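Local coordinates for protein TetR family Transcriptional regulator (Streptococcus agalactiae 2603V/R, PDB 3KKC) that probably binds DNA through a helix-turn-helix domain as a dimeric transcriptional regulator of the TetR family, at residues 124-136 / 165-177. Numbering follows the deposited sequence.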
loop_
_atom_site.group_PDB
_atom_site.type_symbol
_atom_site.label_atom_id
_atom_site.label_comp_id
_atom_site.label_asym_id
_atom_site.label_seq_id
_atom_site.Cartn_x
_atom_site.Cartn_y
_atom_site.Cartn_z
ATOM N N ARG A 124 7.304 5.949 -21.282
ATOM C CA ARG A 124 7.982 4.940 -22.081
ATOM C C ARG A 124 7.373 3.548 -21.896
ATOM O O ARG A 124 7.170 2.821 -22.854
ATOM C CB ARG A 124 9.499 4.949 -21.842
ATOM C CG ARG A 124 10.250 5.797 -22.870
ATOM C CD ARG A 124 11.732 5.971 -22.561
ATOM N NE ARG A 124 12.570 4.861 -23.040
ATOM C CZ ARG A 124 12.746 4.521 -24.322
ATOM N NH1 ARG A 124 12.119 5.182 -25.295
ATOM N NH2 ARG A 124 13.539 3.498 -24.631
ATOM N N LEU A 125 7.066 3.186 -20.662
ATOM C CA LEU A 125 6.481 1.884 -20.365
ATOM C C LEU A 125 5.221 1.670 -21.191
ATOM O O LEU A 125 4.940 0.565 -21.662
ATOM C CB LEU A 125 6.127 1.805 -18.877
ATOM C CG LEU A 125 5.685 0.419 -18.420
ATOM C CD1 LEU A 125 6.734 -0.617 -18.843
ATOM C CD2 LEU A 125 5.443 0.390 -16.921
ATOM N N ARG A 126 4.461 2.747 -21.351
ATOM C CA ARG A 126 3.185 2.712 -22.050
ATOM C C ARG A 126 3.418 2.437 -23.530
ATOM O O ARG A 126 2.954 1.442 -24.071
ATOM C CB ARG A 126 2.480 4.066 -21.914
ATOM C CG ARG A 126 0.981 3.995 -21.799
ATOM C CD ARG A 126 0.422 2.921 -22.654
ATOM N NE ARG A 126 -0.715 3.388 -23.440
ATOM C CZ ARG A 126 -1.049 2.896 -24.631
ATOM N NH1 ARG A 126 -0.327 1.925 -25.186
ATOM N NH2 ARG A 126 -2.103 3.377 -25.274
ATOM N N GLU A 127 4.144 3.352 -24.166
ATOM C CA GLU A 127 4.289 3.386 -25.605
ATOM C C GLU A 127 5.016 2.140 -26.094
ATOM O O GLU A 127 4.822 1.698 -27.220
ATOM C CB GLU A 127 5.029 4.674 -26.003
ATOM C CG GLU A 127 5.931 4.580 -27.232
ATOM C CD GLU A 127 7.046 5.631 -27.229
ATOM O OE1 GLU A 127 7.051 6.506 -28.129
ATOM O OE2 GLU A 127 7.922 5.585 -26.327
ATOM N N GLU A 128 5.807 1.539 -25.218
ATOM C CA GLU A 128 6.774 0.554 -25.647
ATOM C C GLU A 128 6.397 -0.873 -25.271
ATOM O O GLU A 128 6.876 -1.815 -25.894
ATOM C CB GLU A 128 8.129 0.901 -25.052
ATOM C CG GLU A 128 9.289 0.580 -25.925
ATOM C CD GLU A 128 10.501 1.411 -25.566
ATOM O OE1 GLU A 128 10.435 2.657 -25.742
ATOM O OE2 GLU A 128 11.505 0.814 -25.109
ATOM N N TYR A 129 5.555 -1.047 -24.256
ATOM C CA TYR A 129 5.233 -2.402 -23.797
ATOM C C TYR A 129 3.768 -2.805 -23.980
ATOM O O TYR A 129 3.434 -3.993 -23.980
ATOM C CB TYR A 129 5.704 -2.614 -22.350
ATOM C CG TYR A 129 7.183 -2.741 -22.292
ATOM C CD1 TYR A 129 7.980 -1.637 -22.531
ATOM C CD2 TYR A 129 7.795 -3.963 -22.062
ATOM C CE1 TYR A 129 9.337 -1.723 -22.521
ATOM C CE2 TYR A 129 9.176 -4.070 -22.058
ATOM C CZ TYR A 129 9.942 -2.934 -22.281
ATOM O OH TYR A 129 11.318 -2.970 -22.283
ATOM N N ILE A 130 2.907 -1.810 -24.147
ATOM C CA ILE A 130 1.485 -2.051 -24.290
ATOM C C ILE A 130 1.075 -1.753 -25.713
ATOM O O ILE A 130 1.085 -0.602 -26.140
ATOM C CB ILE A 130 0.671 -1.155 -23.356
ATOM C CG1 ILE A 130 1.135 -1.349 -21.907
ATOM C CG2 ILE A 130 -0.831 -1.412 -23.530
ATOM C CD1 ILE A 130 1.056 -2.771 -21.440
ATOM N N THR A 131 0.704 -2.794 -26.446
ATOM C CA THR A 131 0.450 -2.652 -27.870
ATOM C C THR A 131 -1.031 -2.490 -28.209
ATOM O O THR A 131 -1.377 -1.739 -29.123
ATOM C CB THR A 131 1.068 -3.820 -28.655
ATOM O OG1 THR A 131 2.019 -3.296 -29.582
ATOM C CG2 THR A 131 -0.004 -4.606 -29.408
ATOM N N LYS A 132 -1.892 -3.192 -27.471
ATOM C CA LYS A 132 -3.344 -3.134 -27.676
ATOM C C LYS A 132 -3.891 -1.784 -27.221
ATOM O O LYS A 132 -3.182 -0.980 -26.603
ATOM C CB LYS A 132 -4.033 -4.260 -26.898
ATOM C CG LYS A 132 -3.455 -5.677 -27.129
ATOM C CD LYS A 132 -4.079 -6.352 -28.360
ATOM C CE LYS A 132 -4.342 -7.867 -28.154
ATOM N NZ LYS A 132 -5.037 -8.534 -29.337
ATOM N N VAL A 133 -5.151 -1.516 -27.526
ATOM C CA VAL A 133 -5.791 -0.309 -26.996
ATOM C C VAL A 133 -7.250 -0.538 -26.683
ATOM O O VAL A 133 -8.084 0.323 -26.945
ATOM C CB VAL A 133 -5.694 0.881 -27.963
ATOM C CG1 VAL A 133 -4.248 1.396 -28.034
ATOM C CG2 VAL A 133 -6.231 0.484 -29.339
ATOM N N ASP A 134 -7.556 -1.702 -26.124
ATOM C CA ASP A 134 -8.926 -2.015 -25.727
ATOM C C ASP A 134 -9.080 -1.893 -24.215
ATOM O O ASP A 134 -10.126 -2.219 -23.672
ATOM C CB ASP A 134 -9.315 -3.426 -26.172
ATOM C CG ASP A 134 -8.371 -4.492 -25.616
ATOM O OD1 ASP A 134 -7.168 -4.177 -25.422
ATOM O OD2 ASP A 134 -8.835 -5.637 -25.379
ATOM N N ILE A 135 -8.018 -1.459 -23.539
ATOM C CA ILE A 135 -8.103 -1.117 -22.124
ATOM C C ILE A 135 -7.928 0.388 -22.001
ATOM O O ILE A 135 -6.982 0.938 -22.565
ATOM C CB ILE A 135 -7.035 -1.825 -21.296
ATOM C CG1 ILE A 135 -7.202 -3.332 -21.414
ATOM C CG2 ILE A 135 -7.158 -1.436 -19.851
ATOM C CD1 ILE A 135 -6.172 -4.111 -20.637
ATOM N N PRO A 136 -8.855 1.064 -21.291
ATOM C CA PRO A 136 -8.812 2.528 -21.178
ATOM C C PRO A 136 -7.447 2.984 -20.668
ATOM O O PRO A 136 -6.701 2.171 -20.115
ATOM C CB PRO A 136 -9.909 2.830 -20.154
ATOM C CG PRO A 136 -10.879 1.701 -20.310
ATOM C CD PRO A 136 -10.015 0.492 -20.580
ATOM N N GLU A 165 17.877 -8.043 -13.249
ATOM C CA GLU A 165 17.473 -8.330 -14.620
ATOM C C GLU A 165 16.353 -9.387 -14.710
ATOM O O GLU A 165 15.416 -9.239 -15.491
ATOM C CB GLU A 165 18.690 -8.720 -15.474
ATOM C CG GLU A 165 19.940 -8.983 -14.647
ATOM C CD GLU A 165 20.905 -7.815 -14.647
ATOM O OE1 GLU A 165 21.680 -7.702 -13.673
ATOM O OE2 GLU A 165 20.894 -7.025 -15.623
ATOM N N ASP A 166 16.455 -10.449 -13.917
ATOM C CA ASP A 166 15.348 -11.386 -13.780
ATOM C C ASP A 166 14.033 -10.694 -13.372
ATOM O O ASP A 166 12.995 -10.901 -13.988
ATOM C CB ASP A 166 15.711 -12.488 -12.783
ATOM C CG ASP A 166 16.630 -13.539 -13.393
ATOM O OD1 ASP A 166 16.772 -13.529 -14.632
ATOM O OD2 ASP A 166 17.197 -14.372 -12.647
ATOM N N LEU A 167 14.072 -9.865 -12.342
ATOM C CA LEU A 167 12.854 -9.199 -11.902
ATOM C C LEU A 167 12.310 -8.255 -12.975
ATOM O O LEU A 167 11.093 -8.180 -13.194
ATOM C CB LEU A 167 13.079 -8.437 -10.590
ATOM C CG LEU A 167 11.826 -7.757 -10.020
ATOM C CD1 LEU A 167 11.184 -8.547 -8.837
ATOM C CD2 LEU A 167 12.107 -6.310 -9.642
ATOM N N LEU A 168 13.199 -7.517 -13.631
ATOM C CA LEU A 168 12.761 -6.603 -14.674
ATOM C C LEU A 168 12.090 -7.395 -15.795
ATOM O O LEU A 168 11.161 -6.929 -16.455
ATOM C CB LEU A 168 13.939 -5.828 -15.242
ATOM C CG LEU A 168 13.467 -4.869 -16.332
ATOM C CD1 LEU A 168 12.530 -3.796 -15.734
ATOM C CD2 LEU A 168 14.650 -4.256 -17.076
ATOM N N LYS A 169 12.577 -8.611 -15.986
ATOM C CA LYS A 169 12.087 -9.500 -17.019
ATOM C C LYS A 169 10.688 -9.998 -16.682
ATOM O O LYS A 169 9.731 -9.779 -17.435
ATOM C CB LYS A 169 13.059 -10.684 -17.161
ATOM C CG LYS A 169 12.519 -11.895 -17.907
ATOM C CD LYS A 169 13.417 -13.111 -17.711
ATOM C CE LYS A 169 12.982 -14.272 -18.606
ATOM N NZ LYS A 169 13.684 -15.544 -18.261
ATOM N N TYR A 170 10.588 -10.690 -15.554
ATOM C CA TYR A 170 9.326 -11.247 -15.090
ATOM C C TYR A 170 8.251 -10.174 -14.934
ATOM O O TYR A 170 7.067 -10.448 -15.064
ATOM C CB TYR A 170 9.532 -12.029 -13.792
ATOM C CG TYR A 170 10.412 -13.233 -14.001
ATOM C CD1 TYR A 170 10.207 -14.071 -15.092
ATOM C CD2 TYR A 170 11.448 -13.534 -13.126
ATOM C CE1 TYR A 170 11.013 -15.185 -15.309
ATOM C CE2 TYR A 170 12.266 -14.651 -13.332
ATOM C CZ TYR A 170 12.041 -15.476 -14.430
ATOM O OH TYR A 170 12.834 -16.594 -14.663
ATOM N N TYR A 171 8.656 -8.941 -14.698
ATOM C CA TYR A 171 7.674 -7.889 -14.610
ATOM C C TYR A 171 7.192 -7.461 -15.996
ATOM O O TYR A 171 5.988 -7.316 -16.237
ATOM C CB TYR A 171 8.221 -6.692 -13.827
ATOM C CG TYR A 171 7.328 -5.482 -13.955
ATOM C CD1 TYR A 171 6.189 -5.347 -13.181
ATOM C CD2 TYR A 171 7.600 -4.502 -14.896
ATOM C CE1 TYR A 171 5.352 -4.246 -13.325
ATOM C CE2 TYR A 171 6.778 -3.407 -15.040
ATOM C CZ TYR A 171 5.660 -3.279 -14.255
ATOM O OH TYR A 171 4.863 -2.168 -14.426
ATOM N N LEU A 172 8.137 -7.253 -16.904
ATOM C CA LEU A 172 7.822 -6.794 -18.251
ATOM C C LEU A 172 6.975 -7.820 -19.017
ATOM O O LEU A 172 6.077 -7.454 -19.781
ATOM C CB LEU A 172 9.111 -6.487 -19.005
ATOM C CG LEU A 172 9.458 -5.019 -19.301
ATOM C CD1 LEU A 172 8.583 -3.969 -18.558
ATOM C CD2 LEU A 172 10.951 -4.752 -19.078
ATOM N N THR A 173 7.248 -9.106 -18.808
ATOM C CA THR A 173 6.452 -10.128 -19.473
ATOM C C THR A 173 5.050 -10.165 -18.852
ATOM O O THR A 173 4.050 -10.358 -19.554
ATOM C CB THR A 173 7.132 -11.528 -19.456
ATOM O OG1 THR A 173 7.373 -11.928 -18.106
ATOM C CG2 THR A 173 8.470 -11.499 -20.212
HETATM N N MSE A 174 4.972 -9.944 -17.540
HETATM C CA MSE A 174 3.681 -9.934 -16.848
HETATM C C MSE A 174 2.753 -8.835 -17.328
HETATM O O MSE A 174 1.540 -9.018 -17.342
HETATM C CB MSE A 174 3.853 -9.831 -15.340
HETATM C CG MSE A 174 3.990 -11.167 -14.655
HETATM SE SE MSE A 174 2.643 -12.408 -15.296
HETATM C CE MSE A 174 1.041 -11.530 -14.577
ATOM N N VAL A 175 3.323 -7.704 -17.734
ATOM C CA VAL A 175 2.516 -6.546 -18.105
ATOM C C VAL A 175 2.354 -6.320 -19.603
ATOM O O VAL A 175 1.372 -5.728 -20.032
ATOM C CB VAL A 175 3.082 -5.265 -17.494
ATOM C CG1 VAL A 175 3.070 -5.370 -15.983
ATOM C CG2 VAL A 175 4.482 -5.020 -17.999
ATOM N N GLU A 176 3.317 -6.781 -20.393
ATOM C CA GLU A 176 3.317 -6.508 -21.828
ATOM C C GLU A 176 2.001 -6.917 -22.472
ATOM O O GLU A 176 1.408 -7.937 -22.106
ATOM C CB GLU A 176 4.430 -7.267 -22.518
ATOM C CG GLU A 176 3.873 -8.291 -23.465
ATOM C CD GLU A 176 4.823 -9.436 -23.696
ATOM O OE1 GLU A 176 5.776 -9.252 -24.498
ATOM O OE2 GLU A 176 4.600 -10.512 -23.078
ATOM N N ARG A 177 1.570 -6.133 -23.457
ATOM C CA ARG A 177 0.256 -6.307 -24.062
ATOM C C ARG A 177 0.165 -5.611 -25.410
ATOM O O ARG A 177 0.401 -6.228 -26.450
ATOM C CB ARG A 177 -0.827 -5.773 -23.120
ATOM C CG ARG A 177 -2.217 -5.932 -23.642
ATOM C CD ARG A 177 -3.211 -6.226 -22.526
ATOM N NE ARG A 177 -4.364 -6.950 -23.057
ATOM C CZ ARG A 177 -5.274 -6.409 -23.861
ATOM N NH1 ARG A 177 -5.169 -5.132 -24.211
ATOM N NH2 ARG A 177 -6.282 -7.143 -24.312
#
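Arg177 reaches from the C-terminus of the chain to Asp134, fastening the last helix of the TetR-type C-terminal domain to the loop between helices 107-129 and 137-157. The contact illustrates how an arginine just beyond a helix can tie a chain end into an all-helical fold. Its backbone N first donates to Tyr129 O at 2.9 Å, where both helices run out. From there CB meets Ile130 CD1 at 3.9 Å. With CG anti to the backbone N (chi1 -179°), the side chain leads on into the loop, CG resting on Lys132 CG, and CD and NE both near Ile135 CD1. The guanidinium then lies between two aliphatic groups, Lys132 CG over one face and Ile135 CD1 over the opposite one, both offset toward the rim. These neighbours probably limit its tilt, and the paired bonds to Asp134 hold its rotation: NH1 binds OD1 and NH2 binds OD2, end-on, each oxygen using its syn lone pair, with the two planes 20° apart. The resulting salt bridge probably offsets the proximity of Lys132 NZ, 5.4 Å from Arg177 NH2.

Farther back, the axes of segments 124-129 and 165-175 cross at -65° and the contact turns apolar. Leu172 CD1 lies over a face of the Tyr129 ring in a CH-pi contact, its detail doubtful because Leu172 is modelled too close to the ring, and the same methyl meets Leu125 CD1. The other methyl of Leu125, CD2, sits at the edge of the Tyr171 ring, 3.6 Å from Tyr171 OH, a hydroxyl hydrogen-bonded to Leu144 O of helix 137-157.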